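Local structure of peroxidase (Cellulomonas bogoriensis 69B4 = DSM 16987, 6QZO) at residues 174-179 against 233-238; 222-227 against 378-383; 311-316 against 322-327. The protein probably acts as a DyP-type heme peroxidase, using its bound heme b to oxidise substrates at the expense of hydrogen peroxide. One frame throughout, in Å; residues are numbered along the deposited sequence.

Contact 1: residues 174-179 against 233-238; sequences WVQRGF and VRRIAM. With HEM (protoporphyrin IX containing Fe), chain I.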
loop_
_atom_site.group_PDB
_atom_site.type_symbol
_atom_site.label_atom_id
_atom_site.label_comp_id
_atom_site.label_asym_id
_atom_site.label_seq_id
_atom_site.Cartn_x
_atom_site.Cartn_y
_atom_site.Cartn_z
ATOM N N TRP A 174 -8.444 -12.540 -7.213
ATOM C CA TRP A 174 -7.736 -11.237 -7.252
ATOM C C TRP A 174 -7.792 -10.570 -5.883
ATOM O O TRP A 174 -8.629 -10.962 -5.032
ATOM C CB TRP A 174 -8.279 -10.315 -8.350
ATOM C CG TRP A 174 -9.770 -10.123 -8.441
ATOM C CD1 TRP A 174 -10.574 -10.612 -9.433
ATOM C CD2 TRP A 174 -10.624 -9.305 -7.613
ATOM N NE1 TRP A 174 -11.858 -10.189 -9.263
ATOM C CE2 TRP A 174 -11.927 -9.387 -8.158
ATOM C CE3 TRP A 174 -10.442 -8.544 -6.454
ATOM C CZ2 TRP A 174 -13.027 -8.743 -7.581
ATOM C CZ3 TRP A 174 -11.528 -7.895 -5.893
ATOM C CH2 TRP A 174 -12.803 -7.994 -6.449
ATOM N N VAL A 175 -6.890 -9.615 -5.696
ATOM C CA VAL A 175 -6.810 -8.691 -4.527
ATOM C C VAL A 175 -6.573 -7.294 -5.084
ATOM O O VAL A 175 -5.590 -7.112 -5.822
ATOM C CB VAL A 175 -5.681 -9.077 -3.563
ATOM C CG1 VAL A 175 -5.680 -8.201 -2.328
ATOM C CG2 VAL A 175 -5.726 -10.546 -3.184
ATOM N N GLN A 176 -7.468 -6.365 -4.755
ATOM C CA GLN A 176 -7.360 -4.936 -5.113
ATOM C C GLN A 176 -7.126 -4.175 -3.812
ATOM O O GLN A 176 -7.929 -4.323 -2.892
ATOM C CB GLN A 176 -8.623 -4.491 -5.848
ATOM C CG GLN A 176 -8.830 -5.247 -7.158
ATOM C CD GLN A 176 -9.949 -4.648 -7.977
ATOM O OE1 GLN A 176 -9.912 -3.479 -8.360
ATOM N NE2 GLN A 176 -10.968 -5.451 -8.244
ATOM N N ARG A 177 -6.028 -3.421 -3.746
ATOM C CA ARG A 177 -5.579 -2.674 -2.553
ATOM C C ARG A 177 -5.779 -1.194 -2.854
ATOM O O ARG A 177 -5.533 -0.776 -3.999
ATOM C CB ARG A 177 -4.112 -3.008 -2.249
ATOM C CG ARG A 177 -3.804 -4.496 -2.363
ATOM C CD ARG A 177 -2.339 -4.807 -2.059
ATOM N NE ARG A 177 -2.116 -6.213 -1.848
ATOM C CZ ARG A 177 -2.459 -6.891 -0.760
ATOM N NH1 ARG A 177 -3.134 -6.308 0.227
ATOM N NH2 ARG A 177 -2.169 -8.184 -0.709
ATOM N N GLY A 178 -6.232 -0.430 -1.870
ATOM C CA GLY A 178 -6.438 1.016 -2.037
ATOM C C GLY A 178 -6.208 1.751 -0.735
ATOM O O GLY A 178 -6.038 1.069 0.316
ATOM N N PHE A 179 -6.246 3.087 -0.806
ATOM C CA PHE A 179 -5.878 3.983 0.307
ATOM C C PHE A 179 -6.582 5.334 0.176
ATOM O O PHE A 179 -6.980 5.761 -0.940
ATOM C CB PHE A 179 -4.365 4.196 0.344
ATOM C CG PHE A 179 -3.759 4.752 -0.920
ATOM C CD1 PHE A 179 -3.694 6.121 -1.134
ATOM C CD2 PHE A 179 -3.231 3.907 -1.881
ATOM C CE1 PHE A 179 -3.124 6.635 -2.283
ATOM C CE2 PHE A 179 -2.653 4.427 -3.029
ATOM C CZ PHE A 179 -2.602 5.787 -3.231
ATOM N N VAL A 233 -17.952 -3.437 -7.604
ATOM C CA VAL A 233 -16.521 -3.048 -7.658
ATOM C C VAL A 233 -16.142 -2.843 -9.120
ATOM O O VAL A 233 -16.092 -3.847 -9.853
ATOM C CB VAL A 233 -15.622 -4.106 -7.000
ATOM C CG1 VAL A 233 -14.157 -3.727 -7.034
ATOM C CG2 VAL A 233 -16.051 -4.361 -5.572
ATOM N N ARG A 234 -15.922 -1.581 -9.508
ATOM C CA ARG A 234 -15.267 -1.207 -10.782
ATOM C C ARG A 234 -13.846 -0.737 -10.461
ATOM O O ARG A 234 -13.689 0.213 -9.657
ATOM C CB ARG A 234 -16.029 -0.087 -11.485
ATOM C CG ARG A 234 -17.490 -0.388 -11.750
ATOM C CD ARG A 234 -17.715 -1.241 -12.975
ATOM N NE ARG A 234 -17.731 -0.498 -14.206
ATOM C CZ ARG A 234 -18.005 -1.006 -15.398
ATOM N NH1 ARG A 234 -18.232 -2.302 -15.563
ATOM N NH2 ARG A 234 -18.012 -0.183 -16.430
ATOM N N ARG A 235 -12.855 -1.409 -11.027
ATOM C CA ARG A 235 -11.452 -0.933 -11.071
ATOM C C ARG A 235 -11.369 0.031 -12.249
ATOM O O ARG A 235 -11.526 -0.435 -13.402
ATOM C CB ARG A 235 -10.500 -2.116 -11.246
ATOM C CG ARG A 235 -9.050 -1.792 -10.939
ATOM C CD ARG A 235 -8.154 -2.984 -11.169
ATOM N NE ARG A 235 -6.743 -2.701 -10.967
ATOM C CZ ARG A 235 -6.134 -2.580 -9.792
ATOM N NH1 ARG A 235 -6.809 -2.675 -8.657
ATOM N NH2 ARG A 235 -4.831 -2.354 -9.740
ATOM N N ILE A 236 -11.220 1.327 -11.988
ATOM C CA ILE A 236 -11.278 2.354 -13.070
ATOM C C ILE A 236 -9.911 3.030 -13.134
ATOM O O ILE A 236 -9.552 3.744 -12.185
ATOM C CB ILE A 236 -12.434 3.359 -12.885
ATOM C CG1 ILE A 236 -13.745 2.661 -12.520
ATOM C CG2 ILE A 236 -12.595 4.192 -14.146
ATOM C CD1 ILE A 236 -14.881 3.624 -12.228
ATOM N N ALA A 237 -9.193 2.776 -14.235
ATOM C CA ALA A 237 -7.834 3.290 -14.487
ATOM C C ALA A 237 -7.923 4.769 -14.873
ATOM O O ALA A 237 -8.884 5.150 -15.607
ATOM C CB ALA A 237 -7.191 2.472 -15.562
ATOM N N MET A 238 -6.970 5.572 -14.390
ATOM C CA MET A 238 -6.830 7.007 -14.761
ATOM C C MET A 238 -5.652 7.137 -15.722
ATOM O O MET A 238 -4.557 6.649 -15.410
ATOM C CB MET A 238 -6.593 7.878 -13.532
ATOM C CG MET A 238 -7.750 7.910 -12.591
ATOM S SD MET A 238 -7.232 8.524 -10.964
ATOM C CE MET A 238 -8.839 8.949 -10.286
HETATM C CHA HEM I . -19.312 12.513 -8.517
HETATM C CHB HEM I . -14.817 11.432 -9.854
HETATM C CHC HEM I . -16.410 7.331 -11.849
HETATM C CHD HEM I . -20.835 8.212 -10.152
HETATM C C1A HEM I . -17.964 12.576 -8.740
HETATM C C2A HEM I . -17.150 13.708 -8.444
HETATM C C3A HEM I . -15.888 13.402 -8.837
HETATM C C4A HEM I . -15.915 12.082 -9.340
HETATM C CMA HEM I . -14.656 14.281 -8.748
HETATM C CAA HEM I . -17.605 15.035 -7.862
HETATM C CBA HEM I . -17.575 15.081 -6.335
HETATM C CGA HEM I . -18.682 14.237 -5.792
HETATM O O1A HEM I . -18.409 13.035 -5.516
HETATM O O2A HEM I . -19.836 14.729 -5.642
HETATM C C1B HEM I . -14.892 10.215 -10.520
HETATM C C2B HEM I . -13.745 9.603 -11.094
HETATM C C3B HEM I . -14.182 8.435 -11.671
HETATM C C4B HEM I . -15.629 8.392 -11.419
HETATM C CMB HEM I . -12.319 10.143 -11.047
HETATM C CAB HEM I . -13.437 7.353 -12.344
HETATM C CBB HEM I . -12.110 7.231 -12.305
HETATM C C1C HEM I . -17.748 7.193 -11.559
HETATM C C2C HEM I . -18.526 6.112 -11.972
HETATM C C3C HEM I . -19.805 6.324 -11.512
HETATM C C4C HEM I . -19.789 7.582 -10.789
HETATM C CMC HEM I . -18.120 4.910 -12.779
HETATM C CAC HEM I . -20.802 5.271 -11.839
HETATM C CBC HEM I . -22.060 5.270 -11.492
HETATM C C1D HEM I . -20.754 9.490 -9.563
HETATM C C2D HEM I . -21.915 10.137 -8.923
HETATM C C3D HEM I . -21.500 11.340 -8.487
HETATM C C4D HEM I . -20.075 11.407 -8.855
HETATM C CMD HEM I . -23.343 9.637 -8.782
HETATM C CAD HEM I . -22.347 12.390 -7.759
HETATM C CBD HEM I . -23.015 13.347 -8.769
HETATM C CGD HEM I . -23.931 14.407 -8.167
HETATM O O1D HEM I . -25.097 14.120 -7.820
HETATM O O2D HEM I . -23.553 15.606 -8.037
HETATM N NA HEM I . -17.193 11.592 -9.286
HETATM N NB HEM I . -15.978 9.473 -10.740
HETATM N NC HEM I . -18.507 8.081 -10.857
HETATM N ND HEM I . -19.686 10.296 -9.490
HETATM FE FE HEM I . -17.936 9.953 -10.120
HETATM O O HOH W 1 -13.116 -4.835 -10.494
HETATM O O HOH W 2 -5.022 -2.878 -6.429
#

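Contact 2: residues 222-227 against 378-383; sequences PGWLTG and QRLLEG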
loop_
_atom_site.group_PDB
_atom_site.type_symbol
_atom_site.label_atom_id
_atom_site.label_comp_id
_atom_site.label_asym_id
_atom_site.label_seq_id
_atom_site.Cartn_x
_atom_site.Cartn_y
_atom_site.Cartn_z
ATOM N N PRO A 222 -35.525 -11.810 -2.427
ATOM C CA PRO A 222 -35.482 -12.952 -1.507
ATOM C C PRO A 222 -35.246 -12.563 -0.039
ATOM O O PRO A 222 -34.512 -11.637 0.213
ATOM C CB PRO A 222 -34.307 -13.770 -2.065
ATOM C CG PRO A 222 -33.340 -12.716 -2.584
ATOM C CD PRO A 222 -34.225 -11.577 -3.071
ATOM N N GLY A 223 -35.873 -13.305 0.883
ATOM C CA GLY A 223 -35.955 -12.994 2.323
ATOM C C GLY A 223 -34.599 -13.001 2.999
ATOM O O GLY A 223 -34.437 -12.278 3.996
ATOM N N TRP A 224 -33.650 -13.790 2.496
ATOM C CA TRP A 224 -32.309 -13.955 3.121
ATOM C C TRP A 224 -31.482 -12.658 3.046
ATOM O O TRP A 224 -30.493 -12.556 3.799
ATOM C CB TRP A 224 -31.550 -15.125 2.490
ATOM C CG TRP A 224 -31.032 -14.891 1.103
ATOM C CD1 TRP A 224 -31.648 -15.239 -0.062
ATOM C CD2 TRP A 224 -29.769 -14.307 0.726
ATOM N NE1 TRP A 224 -30.872 -14.893 -1.132
ATOM C CE2 TRP A 224 -29.707 -14.327 -0.680
ATOM C CE3 TRP A 224 -28.681 -13.782 1.433
ATOM C CZ2 TRP A 224 -28.610 -13.848 -1.391
ATOM C CZ3 TRP A 224 -27.599 -13.299 0.731
ATOM C CH2 TRP A 224 -27.565 -13.331 -0.660
ATOM N N LEU A 225 -31.850 -11.709 2.182
ATOM C CA LEU A 225 -31.100 -10.437 2.012
ATOM C C LEU A 225 -31.594 -9.338 2.961
ATOM O O LEU A 225 -31.058 -8.217 2.845
ATOM C CB LEU A 225 -31.223 -9.970 0.561
ATOM C CG LEU A 225 -30.080 -10.390 -0.353
ATOM C CD1 LEU A 225 -30.401 -9.953 -1.760
ATOM C CD2 LEU A 225 -28.753 -9.793 0.096
ATOM N N THR A 226 -32.529 -9.615 3.874
ATOM C CA THR A 226 -32.966 -8.630 4.898
ATOM C C THR A 226 -31.749 -8.099 5.659
ATOM O O THR A 226 -31.016 -8.934 6.216
ATOM C CB THR A 226 -33.909 -9.224 5.951
ATOM O OG1 THR A 226 -34.915 -9.972 5.268
ATOM C CG2 THR A 226 -34.527 -8.153 6.826
ATOM N N GLY A 227 -31.588 -6.769 5.724
ATOM C CA GLY A 227 -30.443 -6.097 6.370
ATOM C C GLY A 227 -29.229 -6.034 5.439
ATOM O O GLY A 227 -28.180 -5.462 5.843
ATOM N N GLN A 378 -26.033 -16.884 6.997
ATOM C CA GLN A 378 -26.790 -18.017 7.597
ATOM C C GLN A 378 -28.202 -18.108 6.984
ATOM O O GLN A 378 -28.619 -19.232 6.657
ATOM C CB GLN A 378 -26.847 -17.825 9.109
ATOM C CG GLN A 378 -27.557 -18.952 9.845
ATOM C CD GLN A 378 -27.397 -18.764 11.333
ATOM O OE1 GLN A 378 -26.919 -17.728 11.801
ATOM N NE2 GLN A 378 -27.778 -19.780 12.086
ATOM N N ARG A 379 -28.913 -16.986 6.841
ATOM C CA ARG A 379 -30.308 -16.943 6.302
ATOM C C ARG A 379 -30.338 -17.497 4.870
ATOM O O ARG A 379 -31.375 -18.060 4.487
ATOM C CB ARG A 379 -30.903 -15.527 6.349
ATOM C CG ARG A 379 -31.310 -15.072 7.744
ATOM C CD ARG A 379 -31.983 -13.698 7.783
ATOM N NE ARG A 379 -31.012 -12.612 7.679
ATOM C CZ ARG A 379 -30.377 -12.021 8.707
ATOM N NH1 ARG A 379 -30.611 -12.398 9.957
ATOM N NH2 ARG A 379 -29.514 -11.040 8.485
ATOM N N LEU A 380 -29.257 -17.346 4.100
ATOM C CA LEU A 380 -29.174 -17.951 2.744
ATOM C C LEU A 380 -29.033 -19.472 2.857
ATOM O O LEU A 380 -29.797 -20.183 2.171
ATOM C CB LEU A 380 -28.000 -17.362 1.956
ATOM C CG LEU A 380 -27.739 -18.029 0.600
ATOM C CD1 LEU A 380 -28.983 -17.974 -0.285
ATOM C CD2 LEU A 380 -26.530 -17.400 -0.083
ATOM N N LEU A 381 -28.065 -19.959 3.641
ATOM C CA LEU A 381 -27.630 -21.387 3.606
ATOM C C LEU A 381 -28.612 -22.296 4.366
ATOM O O LEU A 381 -28.418 -23.509 4.312
ATOM C CB LEU A 381 -26.219 -21.491 4.188
ATOM C CG LEU A 381 -25.058 -21.245 3.254
ATOM C CD1 LEU A 381 -24.769 -22.482 2.409
ATOM C CD2 LEU A 381 -25.247 -19.987 2.411
ATOM N N GLU A 382 -29.649 -21.732 5.009
ATOM C CA GLU A 382 -30.878 -22.412 5.520
ATOM C C GLU A 382 -31.511 -23.309 4.421
ATOM O O GLU A 382 -31.921 -24.429 4.746
ATOM C CB GLU A 382 -31.865 -21.338 6.053
ATOM C CG GLU A 382 -32.373 -21.443 7.494
ATOM C CD GLU A 382 -31.336 -21.275 8.584
ATOM O OE1 GLU A 382 -30.115 -21.312 8.282
ATOM O OE2 GLU A 382 -31.756 -21.127 9.738
ATOM N N GLY A 383 -31.556 -22.847 3.176
ATOM C CA GLY A 383 -32.067 -23.631 2.037
ATOM C C GLY A 383 -32.706 -22.754 0.980
ATOM O O GLY A 383 -32.627 -21.522 1.014
ATOM O OXT GLY A 383 -33.325 -23.329 0.071
#

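Contact 3: residues 311-316 against 322-327; sequences NYDEAP and SDSGLL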
loop_
_atom_site.group_PDB
_atom_site.type_symbol
_atom_site.label_atom_id
_atom_site.label_comp_id
_atom_site.label_asym_id
_atom_site.label_seq_id
_atom_site.Cartn_x
_atom_site.Cartn_y
_atom_site.Cartn_z
ATOM N N ASN A 311 -8.343 5.110 -3.499
ATOM C CA ASN A 311 -7.289 5.301 -4.538
ATOM C C ASN A 311 -6.526 3.985 -4.696
ATOM O O ASN A 311 -6.265 3.334 -3.676
ATOM C CB ASN A 311 -6.299 6.413 -4.165
ATOM C CG ASN A 311 -6.993 7.725 -3.911
ATOM O OD1 ASN A 311 -7.888 8.103 -4.671
ATOM N ND2 ASN A 311 -6.610 8.393 -2.834
ATOM N N TYR A 312 -6.137 3.646 -5.919
ATOM C CA TYR A 312 -5.135 2.584 -6.161
ATOM C C TYR A 312 -3.968 3.197 -6.933
ATOM O O TYR A 312 -4.160 4.091 -7.752
ATOM C CB TYR A 312 -5.755 1.344 -6.804
ATOM C CG TYR A 312 -5.978 1.358 -8.286
ATOM C CD1 TYR A 312 -4.943 1.100 -9.168
ATOM C CD2 TYR A 312 -7.251 1.523 -8.814
ATOM C CE1 TYR A 312 -5.149 1.083 -10.539
ATOM C CE2 TYR A 312 -7.478 1.481 -10.179
ATOM C CZ TYR A 312 -6.425 1.257 -11.048
ATOM O OH TYR A 312 -6.649 1.219 -12.398
ATOM N N ASP A 313 -2.779 2.724 -6.600
ATOM C CA ASP A 313 -1.484 3.188 -7.139
ATOM C C ASP A 313 -0.557 1.983 -7.124
ATOM O O ASP A 313 -0.122 1.633 -6.037
ATOM C CB ASP A 313 -0.965 4.373 -6.325
ATOM C CG ASP A 313 0.221 5.065 -6.968
ATOM O OD1 ASP A 313 0.129 5.297 -8.168
ATOM O OD2 ASP A 313 1.228 5.355 -6.270
ATOM N N GLU A 314 -0.341 1.346 -8.270
ATOM C CA GLU A 314 0.445 0.086 -8.364
ATOM C C GLU A 314 1.838 0.382 -8.894
ATOM O O GLU A 314 1.991 1.402 -9.564
ATOM C CB GLU A 314 -0.255 -0.929 -9.285
ATOM C CG GLU A 314 -1.608 -1.367 -8.782
ATOM C CD GLU A 314 -1.639 -1.835 -7.335
ATOM O OE1 GLU A 314 -0.682 -2.466 -6.861
ATOM O OE2 GLU A 314 -2.622 -1.546 -6.677
ATOM N N ALA A 315 2.795 -0.500 -8.621
ATOM C CA ALA A 315 4.075 -0.550 -9.351
ATOM C C ALA A 315 3.712 -0.538 -10.828
ATOM O O ALA A 315 2.912 -1.368 -11.258
ATOM C CB ALA A 315 4.865 -1.771 -8.966
ATOM N N PRO A 316 4.190 0.446 -11.626
ATOM C CA PRO A 316 3.767 0.563 -13.020
ATOM C C PRO A 316 4.289 -0.553 -13.922
ATOM O O PRO A 316 5.357 -1.106 -13.678
ATOM C CB PRO A 316 4.360 1.918 -13.441
ATOM C CG PRO A 316 5.587 2.043 -12.567
ATOM C CD PRO A 316 5.132 1.501 -11.232
ATOM N N SER A 322 3.265 5.510 -14.198
ATOM C CA SER A 322 2.249 5.274 -13.132
ATOM C C SER A 322 1.227 4.226 -13.583
ATOM O O SER A 322 0.965 4.114 -14.787
ATOM C CB SER A 322 1.566 6.573 -12.742
ATOM O OG SER A 322 2.504 7.570 -12.365
ATOM N N ASP A 323 0.673 3.488 -12.627
ATOM C CA ASP A 323 -0.566 2.686 -12.762
ATOM C C ASP A 323 -1.474 3.104 -11.609
ATOM O O ASP A 323 -1.414 2.453 -10.541
ATOM C CB ASP A 323 -0.290 1.178 -12.806
ATOM C CG ASP A 323 -1.556 0.332 -13.010
ATOM O OD1 ASP A 323 -2.627 0.920 -13.246
ATOM O OD2 ASP A 323 -1.474 -0.890 -12.963
ATOM N N SER A 324 -2.217 4.189 -11.822
ATOM C CA SER A 324 -3.075 4.834 -10.805
ATOM C C SER A 324 -4.529 4.763 -11.253
ATOM O O SER A 324 -4.780 4.701 -12.493
ATOM C CB SER A 324 -2.649 6.248 -10.564
ATOM O OG SER A 324 -1.290 6.279 -10.170
ATOM N N GLY A 325 -5.451 4.762 -10.288
ATOM C CA GLY A 325 -6.887 4.799 -10.601
ATOM C C GLY A 325 -7.750 4.825 -9.361
ATOM O O GLY A 325 -7.228 5.142 -8.272
ATOM N N LEU A 326 -9.030 4.506 -9.537
ATOM C CA LEU A 326 -10.066 4.518 -8.475
ATOM C C LEU A 326 -10.565 3.081 -8.276
ATOM O O LEU A 326 -10.880 2.417 -9.294
ATOM C CB LEU A 326 -11.193 5.445 -8.925
ATOM C CG LEU A 326 -12.116 5.952 -7.813
ATOM C CD1 LEU A 326 -11.385 6.923 -6.895
ATOM C CD2 LEU A 326 -13.358 6.596 -8.389
ATOM N N LEU A 327 -10.508 2.581 -7.033
ATOM C CA LEU A 327 -11.273 1.395 -6.593
ATOM C C LEU A 327 -12.683 1.891 -6.335
ATOM O O LEU A 327 -12.938 2.359 -5.228
ATOM C CB LEU A 327 -10.698 0.795 -5.311
ATOM C CG LEU A 327 -9.371 0.063 -5.431
ATOM C CD1 LEU A 327 -9.179 -0.897 -4.259
ATOM C CD2 LEU A 327 -9.255 -0.695 -6.749
HETATM O O HOH W 3 -7.502 7.651 -7.724
#

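Contact 1: residues 174-179 against 233-238
Gln176 and Arg235 face each other from strands of two different sheets, their CA atoms 8.3 Å apart, so side chains and water, not backbone bonds, bridge the interval. These sheets belong to the two ferredoxin-like halves of the DyP fold, and the contact lies in the buried interior between them. Arg235 starts with CG anti to its own backbone nitrogen (chi1 -165°) and runs extended to NE, carrying the guanidinium across to the far strand. There Arg235 NH1 gives a nearly straight hydrogen bond of 3.2 Å to Gln176 OE1 (168° at the hydrogen). The oxygen lies at the guanidinium edge, in its plane, whereas the amide is turned 69° against that plane. Gln176 OE1 also rests on the arginine's aliphatic stem, 3.2 Å from Arg235 CG. One water accepts from both Arg235 NH1 and Arg177 N; a second links Gln176 NE2 to Val233 O. Cation-pi contacts with Tyr312 and Trp138 further hold the arginine. A leucine in place of Arg235 would probably leave Gln176 OE1 without this donor, its amide less firmly fixed, and break the water link to Arg177 N. Strand 233-238 also serves the heme pocket: Ile236 CD1 packs 3.5 Å from the heme methyl CMC, and Met238 CE lies 3.8 Å from CMB.

Contact 2: residues 222-227 against 378-383
Trp224 and Leu380 are brought together by two different first torsions: the tryptophan has CG between its backbone nitrogen and carbonyl carbon (chi1 73°), while the leucine has CG anti to the nitrogen (chi1 174°). The side chains consequently run side by side in the same direction. The contact joins a 3-10 turn, residues 223-225, to the helix at the C-terminus of the chain, and is peripheral packing in the DyP fold, away from the heme. Leu380 lays CD1 over the five-membered ring of Trp224 in a CH-pi contact, 3.6 Å from the ring centroid and only 6° off the normal. Leu380 CB meets the six-membered part of the indole, 3.7 Å from Trp224 CE3. On the opposite ring face sits Leu225 CG, so the indole is sandwiched between two leucines, and Phe105 of strand 100-105 packs against both Trp224 and Leu380. The indole nitrogen is satisfied by the carbonyl oxygen of Arg118, whose guanidinium in turn forms a salt bridge with the terminal carboxylate of Gly383; one residue thereby holds both sides of the contact. Trp224 CB touches the helix backbone, 3.6 Å from Arg379 O. Arg379 reaches back along the turn, with Trp224 O at the edge of its guanidinium, near the plane, but its NH2 finds its hydrogen bond at Gly369 O. The turn is closed by Thr226, whose backbone N and OG1 both bond Gly223 O, the hydroxyl at 2.7 Å.

Contact 3: residues 311-316 against 322-327
The ring of Tyr312 lies flat across the backbone of Gly325 in the antiparallel hairpin of strands 306-314 and 323-332. With CG set between the backbone nitrogen and carbonyl carbon (chi1 81°), the ring swings over its cross-strand partner, where Gly325 CA makes a CH-pi contact 3.7 Å from the ring centroid. With the ring in this position a CB on residue 325 would run into Tyr312 CE2, consistent with a glycine here. Two neighbours meet the ring differently: the carboxylate of Asp323 stands nearly perpendicular to it (87°) and brings OD1 to its edge, 3.7 Å from Tyr312 CE1, while Leu327 CD2 approaches Tyr312 CD2 obliquely at 3.6 Å. Beneath the ring, Tyr312 and Gly325 form a hydrogen-bonded pair, Tyr312 N reaching Gly325 O at 3.0 Å. Asp313 and Ser324 point to the other face of the sheet, where Ser324 OG donates to the anti side of Asp313 OD1 over 2.6 Å. The second oxygen of Asp313 looks to the second subunit, with long, weak ion pairs to Arg152 and Arg177 of that chain. On the same face as Asp313, a water donates to both Asn311 OD1 and Gly325 O, the latter at 2.6 Å.

Overall arrangement
Contacts 1 and 3 form one neighbourhood, their centres 8 Å apart, whereas contact 2 lies remote, about 29 Å from contact 1 and 36 Å from contact 3 between centres. Strands 229-238 and 323-332 are neighbours in the second sheet, joined by Ile236 O to Leu326 N, and Phe179 N meets Asn311 O where the first sheet approaches the hairpin. Along the chain contact 1 closes before contact 3 opens; contact 3 is nested within the loop closed by contact 2, whose segments alternate with those of contact 1. Contact 1 ties the two halves together, while contact 3 is internal to the second; both lie near the heme and reach the second subunit. Contact 2 packs the C-terminal helix against a loop, across the chain's centre from contact 3.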